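Local coordinates for chitin oligosaccahride binding protein NagB1 (Paenibacillus sp. FPU-7, PDB 7EHP), which binds chitin oligosaccharides such as N,N'-diacetylchitobiose and N,N',N''-triacetylchitotriose, probably as the solute-binding protein of a sugar-uptake system, at residues N284-S289 with I306-E311; L5-V10 with L16-L21; K314-L317 with G321-P324; D23-M28 with L35-E40. All coordinates share one frame; numbering follows the deposited sequence.

Interaction 1. Residues N284-S289 with I306-E311. With NAG (2-acetamido-2-deoxy-beta-D-glucopyranose), chain C.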
loop_
_atom_site.group_PDB
_atom_site.type_symbol
_atom_site.label_atom_id
_atom_site.label_comp_id
_atom_site.label_asym_id
_atom_site.label_seq_id
_atom_site.Cartn_x
_atom_site.Cartn_y
_atom_site.Cartn_z
ATOM N N ASN A 284 -4.522 -5.930 -0.375
ATOM C CA ASN A 284 -4.814 -5.848 1.051
ATOM C C ASN A 284 -6.312 -5.952 1.292
ATOM O O ASN A 284 -7.099 -5.220 0.682
ATOM C CB ASN A 284 -4.296 -4.539 1.657
ATOM C CG ASN A 284 -4.450 -4.505 3.172
ATOM O OD1 ASN A 284 -4.695 -3.454 3.763
ATOM N ND2 ASN A 284 -4.307 -5.665 3.804
ATOM N N GLY A 285 -6.691 -6.853 2.185
ATOM C CA GLY A 285 -8.078 -7.061 2.539
ATOM C C GLY A 285 -8.143 -7.838 3.830
ATOM O O GLY A 285 -7.476 -7.458 4.801
ATOM N N TYR A 286 -8.929 -8.928 3.854
ATOM C CA TYR A 286 -9.123 -9.737 5.049
ATOM C C TYR A 286 -8.934 -11.215 4.743
ATOM O O TYR A 286 -9.289 -11.696 3.660
ATOM C CB TYR A 286 -10.520 -9.484 5.647
ATOM C CG TYR A 286 -10.551 -8.109 6.242
ATOM C CD1 TYR A 286 -10.067 -7.881 7.527
ATOM C CD2 TYR A 286 -10.968 -7.020 5.496
ATOM C CE1 TYR A 286 -10.041 -6.593 8.061
ATOM C CE2 TYR A 286 -10.946 -5.727 6.026
ATOM C CZ TYR A 286 -10.484 -5.523 7.302
ATOM O OH TYR A 286 -10.444 -4.238 7.821
ATOM N N GLY A 287 -8.348 -11.928 5.705
ATOM C CA GLY A 287 -8.267 -13.368 5.662
ATOM C C GLY A 287 -9.063 -13.934 6.828
ATOM O O GLY A 287 -9.535 -13.203 7.700
ATOM N N PHE A 288 -9.193 -15.249 6.845
ATOM C CA PHE A 288 -10.045 -15.879 7.844
ATOM C C PHE A 288 -9.327 -17.089 8.415
ATOM O O PHE A 288 -8.708 -17.859 7.672
ATOM C CB PHE A 288 -11.406 -16.237 7.213
ATOM C CG PHE A 288 -12.104 -15.039 6.641
ATOM C CD1 PHE A 288 -12.899 -14.244 7.446
ATOM C CD2 PHE A 288 -11.891 -14.657 5.324
ATOM C CE1 PHE A 288 -13.502 -13.115 6.952
ATOM C CE2 PHE A 288 -12.494 -13.522 4.819
ATOM C CZ PHE A 288 -13.298 -12.749 5.637
ATOM N N SER A 289 -9.383 -17.230 9.739
ATOM C CA SER A 289 -8.708 -18.345 10.387
ATOM C C SER A 289 -9.199 -19.679 9.841
ATOM O O SER A 289 -10.392 -19.866 9.559
ATOM C CB SER A 289 -8.924 -18.308 11.896
ATOM O OG SER A 289 -8.205 -19.360 12.522
ATOM N N ILE A 306 -21.296 -8.657 3.863
ATOM C CA ILE A 306 -21.502 -7.229 4.069
ATOM C C ILE A 306 -20.326 -6.421 3.513
ATOM O O ILE A 306 -20.514 -5.484 2.725
ATOM C CB ILE A 306 -21.747 -6.947 5.565
ATOM C CG1 ILE A 306 -22.992 -7.713 6.033
ATOM C CG2 ILE A 306 -21.922 -5.462 5.825
ATOM C CD1 ILE A 306 -22.963 -8.135 7.501
ATOM N N MET A 307 -19.092 -6.773 3.893
ATOM C CA MET A 307 -17.938 -5.976 3.458
ATOM C C MET A 307 -17.785 -5.994 1.940
ATOM O O MET A 307 -17.561 -4.953 1.310
ATOM C CB MET A 307 -16.663 -6.492 4.131
ATOM C CG MET A 307 -15.347 -5.846 3.642
ATOM S SD MET A 307 -15.254 -4.073 3.976
ATOM C CE MET A 307 -14.449 -4.055 5.571
ATOM N N TYR A 308 -17.912 -7.165 1.332
ATOM C CA TYR A 308 -17.658 -7.318 -0.094
ATOM C C TYR A 308 -18.977 -7.200 -0.854
ATOM O O TYR A 308 -19.468 -8.128 -1.493
ATOM C CB TYR A 308 -16.943 -8.634 -0.355
ATOM C CG TYR A 308 -15.637 -8.703 0.387
ATOM C CD1 TYR A 308 -14.512 -8.054 -0.105
ATOM C CD2 TYR A 308 -15.529 -9.410 1.584
ATOM C CE1 TYR A 308 -13.310 -8.089 0.581
ATOM C CE2 TYR A 308 -14.332 -9.455 2.278
ATOM C CZ TYR A 308 -13.224 -8.796 1.765
ATOM O OH TYR A 308 -12.025 -8.840 2.429
ATOM N N SER A 309 -19.535 -6.003 -0.778
ATOM C CA SER A 309 -20.795 -5.674 -1.411
ATOM C C SER A 309 -20.628 -4.345 -2.119
ATOM O O SER A 309 -19.752 -3.544 -1.781
ATOM C CB SER A 309 -21.934 -5.565 -0.384
ATOM O OG SER A 309 -21.747 -4.382 0.396
ATOM N N GLU A 310 -21.500 -4.099 -3.090
ATOM C CA GLU A 310 -21.424 -2.831 -3.787
ATOM C C GLU A 310 -21.745 -1.674 -2.856
ATOM O O GLU A 310 -21.167 -0.584 -3.005
ATOM C CB GLU A 310 -22.315 -2.866 -5.033
ATOM C CG GLU A 310 -22.445 -1.534 -5.740
ATOM C CD GLU A 310 -22.817 -1.675 -7.203
ATOM O OE1 GLU A 310 -22.688 -2.798 -7.747
ATOM O OE2 GLU A 310 -23.229 -0.656 -7.800
ATOM N N GLU A 311 -22.602 -1.911 -1.854
ATOM C CA GLU A 311 -22.910 -0.871 -0.874
ATOM C C GLU A 311 -21.649 -0.423 -0.134
ATOM O O GLU A 311 -21.375 0.773 -0.008
ATOM C CB GLU A 311 -23.957 -1.367 0.128
ATOM C CG GLU A 311 -24.047 -0.468 1.366
ATOM C CD GLU A 311 -24.875 -1.049 2.501
ATOM O OE1 GLU A 311 -25.254 -2.239 2.440
ATOM O OE2 GLU A 311 -25.135 -0.310 3.467
HETATM C C1 NAG C . -4.314 0.628 4.358
HETATM C C2 NAG C . -4.181 -0.008 2.976
HETATM C C3 NAG C . -2.811 -0.671 2.833
HETATM C C4 NAG C . -1.677 0.256 3.283
HETATM C C5 NAG C . -2.027 0.957 4.603
HETATM C C6 NAG C . -1.028 1.997 5.065
HETATM C C7 NAG C . -6.449 -0.652 2.256
HETATM C C8 NAG C . -7.392 -1.798 2.031
HETATM N N2 NAG C . -5.240 -0.977 2.729
HETATM O O1 NAG C . -5.574 1.189 4.496
HETATM O O3 NAG C . -2.643 -1.090 1.480
HETATM O O4 NAG C . -0.555 -0.567 3.582
HETATM O O5 NAG C . -3.305 1.601 4.522
HETATM O O6 NAG C . -1.278 2.347 6.425
HETATM O O7 NAG C . -6.774 0.513 2.031
#
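In the sheet that carries part of the glycan pocket, the end of strand 277-288 packs against the break between helices 294-307 and 310-320, with Tyr286 meeting Met307 and Tyr308. The two segments touch sparingly: Tyr308 OH meets the base of Tyr286, and Met307 CE its ring. Tyr308 reaches across so that its OH lies near the plane of the Tyr286 ring, at the edge, 3.6 Å from Tyr286 CB. That hydroxyl is satisfied by Leu113 O of strand 109-125, which helps hold the Tyr308 ring in place. A side chain at Gly285 would point toward Tyr308 and crowd its OH. The Met307 chain bends at chi2 and chi3, so that CE reaches Tyr286 CE2 at 3.9 Å, while its CG sits 3.9 Å above the centre of the Tyr308 ring. Phe303 adds an edge-to-face contact to Tyr286. At the break, Ser309 OG turns back to Ile306 O (2.9 Å) and also caps Met312 N, opening the next helix.

At the other end of the strand segment Asn284 meets the sugar. With CG anti to the backbone N (chi1 -173°), OD1 accepts the acetamido N-H of NAG, N2 to OD1 being 2.7 Å and nearly straight at 163°. ND2 is held by Leu67 O and Asp66 OD1, which fixes which way round the amide lies. An alanine in place of Asn284 would probably leave NAG N2 without this acceptor and Asp66 without its amide mate. A strand of the sheet thus presents a hydrogen-bonding side chain to the sugar, as in the ligand site of periplasmic-binding-protein-like solute-binding proteins.

Interaction 2. Residues L5-V10 with L16-L21; sequences LRHTQV and LRLKML. With NAG (2-acetamido-2-deoxy-beta-D-glucopyranose), chain C.
Arg17 and Gln9 meet in the glycan pocket, and the arginine can be followed outward from the helix. Its CB lies 4.1 Å from Gln9 CG. CD comes closest to the glutamine, 3.5 Å from Gln9 OE1, and NE stands 3.9 Å from the same oxygen. At the tip, a bend at chi3 (81°) swings the guanidinium toward the sugar. Gln9 CD stands over one guanidinium face, offset toward its rim, the amide and guanidinium planes 41° apart. NAG O7 lies at the guanidinium edge, where Arg17 NH1 (3.0 Å) and NH2 (2.9 Å) both donate to it, a fork gripping a single oxygen from one edge. NH1 also comes within 2.9 Å of NAG O1. A methionine in place of Arg17 would probably leave NAG O7 without both donors and the Gln9 amide without its flat cover.

Deeper down the contact turns apolar. Leu21 CD1 rests 3.6 Å from His7 CB, and Leu18 CD1 approaches His7 CE1 at the same distance, the two side chains crossing at about a right angle. The imidazole is fixed by Gln9 N, which donates to His7 ND1 at 2.9 Å, near the ring plane. Leu5 CD2 adds a looser touch on Leu21 CD2.

Segment 16-21 of helix 15-31 runs nearly antiparallel (169°) to strand segment 5-7. The helix packs on strands 3-7 and 37-41, with helices 294-307 and 310-320 also touching it.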
loop_
_atom_site.group_PDB
_atom_site.type_symbol
_atom_site.label_atom_id
_atom_site.label_comp_id
_atom_site.label_asym_id
_atom_site.label_seq_id
_atom_site.Cartn_x
_atom_site.Cartn_y
_atom_site.Cartn_z
ATOM N N LEU A 5 -11.937 -9.567 15.244
ATOM C CA LEU A 5 -11.816 -8.928 13.936
ATOM C C LEU A 5 -10.626 -7.983 14.029
ATOM O O LEU A 5 -10.756 -6.880 14.564
ATOM C CB LEU A 5 -13.089 -8.180 13.544
ATOM C CG LEU A 5 -13.281 -7.922 12.037
ATOM C CD1 LEU A 5 -14.696 -7.430 11.707
ATOM C CD2 LEU A 5 -12.256 -6.970 11.461
ATOM N N ARG A 6 -9.482 -8.404 13.493
ATOM C CA ARG A 6 -8.260 -7.603 13.549
ATOM C C ARG A 6 -8.198 -6.663 12.345
ATOM O O ARG A 6 -8.278 -7.104 11.193
ATOM C CB ARG A 6 -7.033 -8.511 13.582
ATOM C CG ARG A 6 -5.719 -7.790 13.268
ATOM C CD ARG A 6 -5.170 -7.060 14.475
ATOM N NE ARG A 6 -5.130 -7.893 15.680
ATOM C CZ ARG A 6 -4.267 -8.882 15.911
ATOM N NH1 ARG A 6 -3.320 -9.201 15.028
ATOM N NH2 ARG A 6 -4.347 -9.556 17.046
ATOM N N HIS A 7 -8.047 -5.373 12.610
ATOM C CA HIS A 7 -7.967 -4.375 11.554
ATOM C C HIS A 7 -6.855 -3.392 11.893
ATOM O O HIS A 7 -6.358 -3.339 13.024
ATOM C CB HIS A 7 -9.292 -3.626 11.414
ATOM C CG HIS A 7 -9.598 -2.777 12.605
ATOM N ND1 HIS A 7 -9.130 -1.487 12.731
ATOM C CD2 HIS A 7 -10.250 -3.055 13.758
ATOM C CE1 HIS A 7 -9.511 -0.994 13.895
ATOM N NE2 HIS A 7 -10.196 -1.925 14.536
ATOM N N THR A 8 -6.488 -2.566 10.914
ATOM C CA THR A 8 -5.424 -1.590 11.112
ATOM C C THR A 8 -5.926 -0.157 11.045
ATOM O O THR A 8 -5.113 0.768 10.900
ATOM C CB THR A 8 -4.312 -1.800 10.082
ATOM O OG1 THR A 8 -4.834 -1.584 8.770
ATOM C CG2 THR A 8 -3.772 -3.222 10.166
ATOM N N GLN A 9 -7.241 0.061 11.138
ATOM C CA GLN A 9 -7.799 1.409 10.968
ATOM C C GLN A 9 -7.779 2.138 12.313
ATOM O O GLN A 9 -8.796 2.331 12.972
ATOM C CB GLN A 9 -9.205 1.343 10.377
ATOM C CG GLN A 9 -9.329 0.600 9.032
ATOM C CD GLN A 9 -8.214 0.960 8.056
ATOM O OE1 GLN A 9 -7.970 2.142 7.773
ATOM N NE2 GLN A 9 -7.532 -0.056 7.530
ATOM N N VAL A 10 -6.583 2.544 12.730
ATOM C CA VAL A 10 -6.404 3.025 14.099
ATOM C C VAL A 10 -6.234 4.537 14.196
ATOM O O VAL A 10 -6.431 5.090 15.289
ATOM C CB VAL A 10 -5.220 2.318 14.792
ATOM C CG1 VAL A 10 -5.489 0.819 14.880
ATOM C CG2 VAL A 10 -3.885 2.634 14.053
ATOM N N LEU A 16 -13.680 7.361 9.564
ATOM C CA LEU A 16 -14.814 6.867 8.777
ATOM C C LEU A 16 -14.628 5.404 8.377
ATOM O O LEU A 16 -15.605 4.640 8.340
ATOM C CB LEU A 16 -15.022 7.737 7.536
ATOM C CG LEU A 16 -15.563 9.134 7.837
ATOM C CD1 LEU A 16 -15.426 10.011 6.603
ATOM C CD2 LEU A 16 -17.020 9.069 8.302
ATOM N N ARG A 17 -13.383 4.987 8.109
ATOM C CA ARG A 17 -13.132 3.582 7.776
ATOM C C ARG A 17 -13.401 2.667 8.970
ATOM O O ARG A 17 -13.917 1.557 8.794
ATOM C CB ARG A 17 -11.698 3.397 7.281
ATOM C CG ARG A 17 -11.375 4.181 6.010
ATOM C CD ARG A 17 -10.058 3.731 5.402
ATOM N NE ARG A 17 -10.209 2.518 4.603
ATOM C CZ ARG A 17 -9.238 1.992 3.862
ATOM N NH1 ARG A 17 -8.050 2.577 3.832
ATOM N NH2 ARG A 17 -9.446 0.880 3.163
ATOM N N LEU A 18 -13.051 3.104 10.187
ATOM C CA LEU A 18 -13.362 2.294 11.363
ATOM C C LEU A 18 -14.861 2.286 11.641
ATOM O O LEU A 18 -15.437 1.239 11.967
ATOM C CB LEU A 18 -12.606 2.794 12.588
ATOM C CG LEU A 18 -12.810 2.027 13.906
ATOM C CD1 LEU A 18 -12.753 0.501 13.745
ATOM C CD2 LEU A 18 -11.810 2.509 14.951
ATOM N N LYS A 19 -15.505 3.444 11.518
ATOM C CA LYS A 19 -16.951 3.510 11.677
ATOM C C LYS A 19 -17.658 2.546 10.729
ATOM O O LYS A 19 -18.658 1.920 11.109
ATOM C CB LYS A 19 -17.427 4.947 11.463
ATOM C CG LYS A 19 -18.930 5.133 11.595
ATOM C CD LYS A 19 -19.444 4.635 12.943
ATOM C CE LYS A 19 -20.793 5.282 13.272
ATOM N NZ LYS A 19 -21.860 4.690 12.420
ATOM N N MET A 20 -17.136 2.379 9.504
ATOM C CA MET A 20 -17.719 1.393 8.594
ATOM C C MET A 20 -17.523 -0.017 9.136
ATOM O O MET A 20 -18.447 -0.838 9.098
ATOM C CB MET A 20 -17.127 1.523 7.186
ATOM C CG MET A 20 -17.909 0.782 6.099
ATOM S SD MET A 20 -17.312 0.979 4.384
ATOM C CE MET A 20 -16.229 -0.450 4.234
ATOM N N LEU A 21 -16.333 -0.309 9.676
ATOM C CA LEU A 21 -16.117 -1.610 10.310
ATOM C C LEU A 21 -17.094 -1.834 11.460
ATOM O O LEU A 21 -17.610 -2.941 11.636
ATOM C CB LEU A 21 -14.673 -1.721 10.811
ATOM C CG LEU A 21 -13.662 -2.115 9.731
ATOM C CD1 LEU A 21 -12.221 -1.844 10.175
ATOM C CD2 LEU A 21 -13.830 -3.576 9.318
HETATM C C1 NAG C . -4.314 0.628 4.358
HETATM C C2 NAG C . -4.181 -0.008 2.976
HETATM C C3 NAG C . -2.811 -0.671 2.833
HETATM C C4 NAG C . -1.677 0.256 3.283
HETATM C C5 NAG C . -2.027 0.957 4.603
HETATM C C6 NAG C . -1.028 1.997 5.065
HETATM C C7 NAG C . -6.449 -0.652 2.256
HETATM C C8 NAG C . -7.392 -1.798 2.031
HETATM N N2 NAG C . -5.240 -0.977 2.729
HETATM O O1 NAG C . -5.574 1.189 4.496
HETATM O O3 NAG C . -2.643 -1.090 1.480
HETATM O O4 NAG C . -0.555 -0.567 3.582
HETATM O O5 NAG C . -3.305 1.601 4.522
HETATM O O6 NAG C . -1.278 2.347 6.425
HETATM O O7 NAG C . -6.774 0.513 2.031
#

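Interaction 3. Residues K314-L317 with G321-P324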
loop_
_atom_site.group_PDB
_atom_site.type_symbol
_atom_site.label_atom_id
_atom_site.label_comp_id
_atom_site.label_asym_id
_atom_site.label_seq_id
_atom_site.Cartn_x
_atom_site.Cartn_y
_atom_site.Cartn_z
ATOM N N LYS A 314 -18.899 1.129 -2.550
ATOM C CA LYS A 314 -19.221 2.510 -2.920
ATOM C C LYS A 314 -19.048 3.456 -1.741
ATOM O O LYS A 314 -18.554 4.582 -1.905
ATOM C CB LYS A 314 -20.653 2.610 -3.444
ATOM C CG LYS A 314 -20.840 2.220 -4.897
ATOM C CD LYS A 314 -22.322 2.274 -5.271
ATOM C CE LYS A 314 -22.523 2.379 -6.767
ATOM N NZ LYS A 314 -23.911 1.995 -7.135
ATOM N N ARG A 315 -19.461 3.019 -0.547
ATOM C CA ARG A 315 -19.383 3.875 0.633
ATOM C C ARG A 315 -17.944 4.322 0.893
ATOM O O ARG A 315 -17.669 5.516 1.082
ATOM C CB ARG A 315 -19.961 3.134 1.839
ATOM C CG ARG A 315 -19.761 3.859 3.162
ATOM C CD ARG A 315 -20.638 3.284 4.267
ATOM N NE ARG A 315 -20.270 3.821 5.583
ATOM C CZ ARG A 315 -20.762 3.381 6.738
ATOM N NH1 ARG A 315 -21.663 2.398 6.740
ATOM N NH2 ARG A 315 -20.367 3.922 7.888
ATOM N N GLN A 316 -17.005 3.376 0.898
ATOM C CA GLN A 316 -15.627 3.730 1.211
ATOM C C GLN A 316 -15.009 4.543 0.087
ATOM O O GLN A 316 -14.100 5.345 0.327
ATOM C CB GLN A 316 -14.806 2.474 1.498
ATOM C CG GLN A 316 -14.661 1.569 0.287
ATOM C CD GLN A 316 -13.706 0.428 0.531
ATOM O OE1 GLN A 316 -13.481 0.033 1.680
ATOM N NE2 GLN A 316 -13.129 -0.112 -0.550
ATOM N N LEU A 317 -15.511 4.382 -1.140
ATOM C CA LEU A 317 -15.053 5.231 -2.236
ATOM C C LEU A 317 -15.532 6.664 -2.041
ATOM O O LEU A 317 -14.744 7.613 -2.126
ATOM C CB LEU A 317 -15.546 4.678 -3.576
ATOM C CG LEU A 317 -15.277 5.604 -4.764
ATOM C CD1 LEU A 317 -13.762 5.774 -4.953
ATOM C CD2 LEU A 317 -15.917 5.079 -6.046
ATOM N N GLY A 321 -12.343 7.860 -0.501
ATOM C CA GLY A 321 -11.530 7.800 -1.699
ATOM C C GLY A 321 -10.916 6.453 -1.999
ATOM O O GLY A 321 -10.109 6.345 -2.933
ATOM N N ILE A 322 -11.267 5.417 -1.242
ATOM C CA ILE A 322 -10.647 4.115 -1.460
ATOM C C ILE A 322 -11.204 3.472 -2.720
ATOM O O ILE A 322 -12.415 3.255 -2.846
ATOM C CB ILE A 322 -10.799 3.213 -0.224
ATOM C CG1 ILE A 322 -9.930 3.761 0.917
ATOM C CG2 ILE A 322 -10.377 1.803 -0.530
ATOM C CD1 ILE A 322 -10.561 4.706 1.747
ATOM N N LEU A 323 -10.307 3.132 -3.640
ATOM C CA LEU A 323 -10.699 2.601 -4.936
ATOM C C LEU A 323 -11.200 1.159 -4.809
ATOM O O LEU A 323 -10.611 0.347 -4.084
ATOM C CB LEU A 323 -9.517 2.679 -5.905
ATOM C CG LEU A 323 -8.938 4.095 -6.007
ATOM C CD1 LEU A 323 -7.673 4.112 -6.862
ATOM C CD2 LEU A 323 -9.966 5.087 -6.547
ATOM N N PRO A 324 -12.267 0.805 -5.525
ATOM C CA PRO A 324 -12.909 -0.489 -5.297
ATOM C C PRO A 324 -12.044 -1.640 -5.768
ATOM O O PRO A 324 -11.360 -1.555 -6.792
ATOM C CB PRO A 324 -14.190 -0.392 -6.132
ATOM C CG PRO A 324 -13.838 0.562 -7.223
ATOM C CD PRO A 324 -13.004 1.607 -6.517
HETATM O O HOH W 1 -13.914 0.978 -2.680
#
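The carboxamide of Gln316 meets Ile322, whose CG2 stands above the amide plane, displaced toward the nitrogen: Gln316 NE2 lies 3.4 Å from Ile322 CG2. The two side chains cross at about a right angle. CG of the glutamine lies between backbone N and carbonyl carbon (chi1 65°), which turns the extended chain back along the helix toward the isoleucine. NE2 donates to Thr115 O of strand 109-125 and to a water, the latter bond suspiciously short; the same water donates to Ile322 O at 2.7 Å.

Here helix 310-320 ends and the chain turns into a short, weakly bonded strand at about 323-324, paired with strand 109-125. Gly321, with phi 81°, is the first residue to leave helical geometry, and this positive value suits glycine. Its N still donates to Leu317 O (2.9 Å), and Ile322 N follows with a longer bond to Gln316 O at 3.2 Å, both donors standing above the carbonyl planes.

Leu317 shields the backbone beyond the turn. Its CA-H contacts Ile322 O at 3.4 Å, and CD1 reaches Leu323 CD2 at 4.2 Å, beside Ile338 of helix 336-344. The Ile322 side chain also packs on Arg17 and lies about 5 Å from a bound NAG.

Interaction 4. Residues D23-M28 with L35-E40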
loop_
_atom_site.group_PDB
_atom_site.type_symbol
_atom_site.label_atom_id
_atom_site.label_comp_id
_atom_site.label_asym_id
_atom_site.label_seq_id
_atom_site.Cartn_x
_atom_site.Cartn_y
_atom_site.Cartn_z
ATOM N N ASP A 23 -20.105 -0.511 11.749
ATOM C CA ASP A 23 -21.411 -0.792 11.149
ATOM C C ASP A 23 -21.487 -2.241 10.695
ATOM O O ASP A 23 -22.476 -2.940 10.958
ATOM C CB ASP A 23 -21.684 0.146 9.969
ATOM C CG ASP A 23 -21.934 1.576 10.404
ATOM O OD1 ASP A 23 -21.964 1.824 11.623
ATOM O OD2 ASP A 23 -22.100 2.458 9.527
ATOM N N ILE A 24 -20.437 -2.711 10.009
ATOM C CA ILE A 24 -20.392 -4.107 9.581
ATOM C C ILE A 24 -20.501 -5.037 10.793
ATOM O O ILE A 24 -21.212 -6.051 10.755
ATOM C CB ILE A 24 -19.119 -4.371 8.741
ATOM C CG1 ILE A 24 -19.205 -3.643 7.388
ATOM C CG2 ILE A 24 -18.929 -5.874 8.515
ATOM C CD1 ILE A 24 -17.898 -3.639 6.554
ATOM N N ALA A 25 -19.860 -4.672 11.907
ATOM C CA ALA A 25 -19.862 -5.539 13.082
ATOM C C ALA A 25 -21.268 -5.672 13.696
ATOM O O ALA A 25 -21.738 -6.798 13.886
ATOM C CB ALA A 25 -18.829 -5.028 14.094
ATOM N N GLN A 26 -21.981 -4.554 14.015
ATOM C CA GLN A 26 -23.423 -4.714 14.304
ATOM C C GLN A 26 -24.201 -5.519 13.285
ATOM O O GLN A 26 -25.058 -6.304 13.706
ATOM C CB GLN A 26 -24.241 -3.448 14.521
ATOM C CG GLN A 26 -24.112 -2.220 13.567
ATOM C CD GLN A 26 -25.420 -1.464 13.774
ATOM O OE1 GLN A 26 -26.467 -2.199 14.066
ATOM N NE2 GLN A 26 -25.455 -0.088 13.869
ATOM N N ARG A 27 -23.995 -5.329 11.976
ATOM C CA ARG A 27 -24.869 -6.063 11.064
ATOM C C ARG A 27 -24.602 -7.553 11.164
ATOM O O ARG A 27 -25.536 -8.359 11.102
ATOM C CB ARG A 27 -24.669 -5.523 9.672
ATOM C CG ARG A 27 -25.381 -4.232 9.423
ATOM C CD ARG A 27 -25.459 -4.045 7.938
ATOM N NE ARG A 27 -25.301 -2.660 7.555
ATOM C CZ ARG A 27 -25.402 -2.229 6.301
ATOM N NH1 ARG A 27 -25.654 -3.096 5.313
ATOM N NH2 ARG A 27 -25.247 -0.932 6.038
ATOM N N MET A 28 -23.334 -7.930 11.368
ATOM C CA MET A 28 -23.023 -9.332 11.625
ATOM C C MET A 28 -23.727 -9.812 12.885
ATOM O O MET A 28 -24.280 -10.914 12.914
ATOM C CB MET A 28 -21.519 -9.519 11.785
ATOM C CG MET A 28 -20.715 -9.393 10.496
ATOM S SD MET A 28 -19.010 -8.963 10.930
ATOM C CE MET A 28 -18.415 -10.416 11.783
ATOM N N LEU A 35 -24.092 -13.571 18.664
ATOM C CA LEU A 35 -22.766 -13.194 18.184
ATOM C C LEU A 35 -22.299 -11.903 18.839
ATOM O O LEU A 35 -23.046 -10.931 18.950
ATOM C CB LEU A 35 -22.762 -13.011 16.661
ATOM C CG LEU A 35 -21.421 -12.504 16.089
ATOM C CD1 LEU A 35 -20.339 -13.494 16.418
ATOM C CD2 LEU A 35 -21.470 -12.269 14.585
ATOM N N ARG A 36 -21.037 -11.883 19.251
ATOM C CA ARG A 36 -20.415 -10.678 19.783
ATOM C C ARG A 36 -19.102 -10.469 19.034
ATOM O O ARG A 36 -18.195 -11.305 19.117
ATOM C CB ARG A 36 -20.236 -10.812 21.297
ATOM C CG ARG A 36 -21.626 -10.980 21.972
ATOM C CD ARG A 36 -21.612 -11.017 23.487
ATOM N NE ARG A 36 -20.675 -12.009 24.001
ATOM C CZ ARG A 36 -19.767 -11.755 24.937
ATOM N NH1 ARG A 36 -19.682 -10.536 25.470
ATOM N NH2 ARG A 36 -18.947 -12.721 25.341
ATOM N N VAL A 37 -19.021 -9.393 18.250
ATOM C CA VAL A 37 -17.838 -9.113 17.433
ATOM C C VAL A 37 -16.935 -8.166 18.203
ATOM O O VAL A 37 -17.395 -7.158 18.752
ATOM C CB VAL A 37 -18.208 -8.526 16.061
ATOM C CG1 VAL A 37 -16.934 -8.070 15.308
ATOM C CG2 VAL A 37 -18.997 -9.561 15.241
ATOM N N GLU A 38 -15.653 -8.484 18.243
ATOM C CA GLU A 38 -14.698 -7.799 19.105
ATOM C C GLU A 38 -13.626 -7.239 18.156
ATOM O O GLU A 38 -12.717 -7.947 17.719
ATOM C CB GLU A 38 -14.224 -8.841 20.178
ATOM C CG GLU A 38 -12.967 -8.692 21.036
ATOM C CD GLU A 38 -13.034 -7.604 22.111
ATOM O OE1 GLU A 38 -11.950 -7.099 22.484
ATOM O OE2 GLU A 38 -14.143 -7.250 22.576
ATOM N N LEU A 39 -13.798 -5.978 17.771
ATOM C CA LEU A 39 -12.832 -5.300 16.917
ATOM C C LEU A 39 -11.558 -5.024 17.700
ATOM O O LEU A 39 -11.612 -4.608 18.859
ATOM C CB LEU A 39 -13.414 -3.985 16.407
ATOM C CG LEU A 39 -14.483 -4.015 15.322
ATOM C CD1 LEU A 39 -14.989 -2.610 15.108
ATOM C CD2 LEU A 39 -13.913 -4.565 14.022
ATOM N N GLU A 40 -10.408 -5.259 17.065
ATOM C CA GLU A 40 -9.110 -4.948 17.653
ATOM C C GLU A 40 -8.277 -4.255 16.584
ATOM O O GLU A 40 -7.944 -4.862 15.562
ATOM C CB GLU A 40 -8.395 -6.201 18.182
ATOM C CG GLU A 40 -6.971 -5.890 18.714
ATOM C CD GLU A 40 -6.151 -7.119 19.054
ATOM O OE1 GLU A 40 -5.417 -7.066 20.060
ATOM O OE2 GLU A 40 -6.223 -8.143 18.323
#
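Val37 faces helix 15-31 with its two methyl groups split between two residues. CG1, anti to the backbone N (chi1 172°), points at Ala25 CB, 3.8 Å away. CG2 takes the end of Met28, whose CE lies 3.6 Å from it; the two side chains cross at about a right angle, so that the methionine thioether reaches over the valine tip and does not lie along it. A bend at chi3 (66°) sets that methyl group there. The small Ala25 lets the strand come near, the CA atoms of Ala25 and Val37 being 6.0 Å apart.

Leu35, two residues earlier, approaches lower on the methionine. Its CD2 touches Met28 CB at 3.9 Å and lies 3.5 Å from Met28 O, covering the backbone of this turn. The side-chain pairs are apolar, while Val37 N is hydrogen-bonded to Glu29 OE2, from the same helix. Phe303 of helix 294-307 packs on Met28 as well, and Leu39 continues the row of the strand toward Leu18.

Helix 15-31 lies on the sheet face and connects the parallel neighbours 3-7 and 37-41, and such leucine, valine and alanine packing is what joins helix to second strand in a beta-alpha-beta crossover.

In the fold
Interactions 1 and 2 are buried and share one bound NAG, reading its acetamido group from the strand and helix sides; Tyr286 also packs on Arg6 and His7. Interaction 3 is buried too but made largely of backbone bonds at a helix end, and reaches the pocket through Ile322 on Arg17. Interaction 4, its centre about 25 Å from that of the chain, is partly buried and rests on apolar side chains. Interactions 2 and 4 hold the same helix 15-31, against its first and second strand. Salt bridges also join the contacts: Glu311 to Arg27 between interactions 1 and 4, Arg315 to Asp23 between 3 and 4, and Arg6 to Glu40 between 2 and 4.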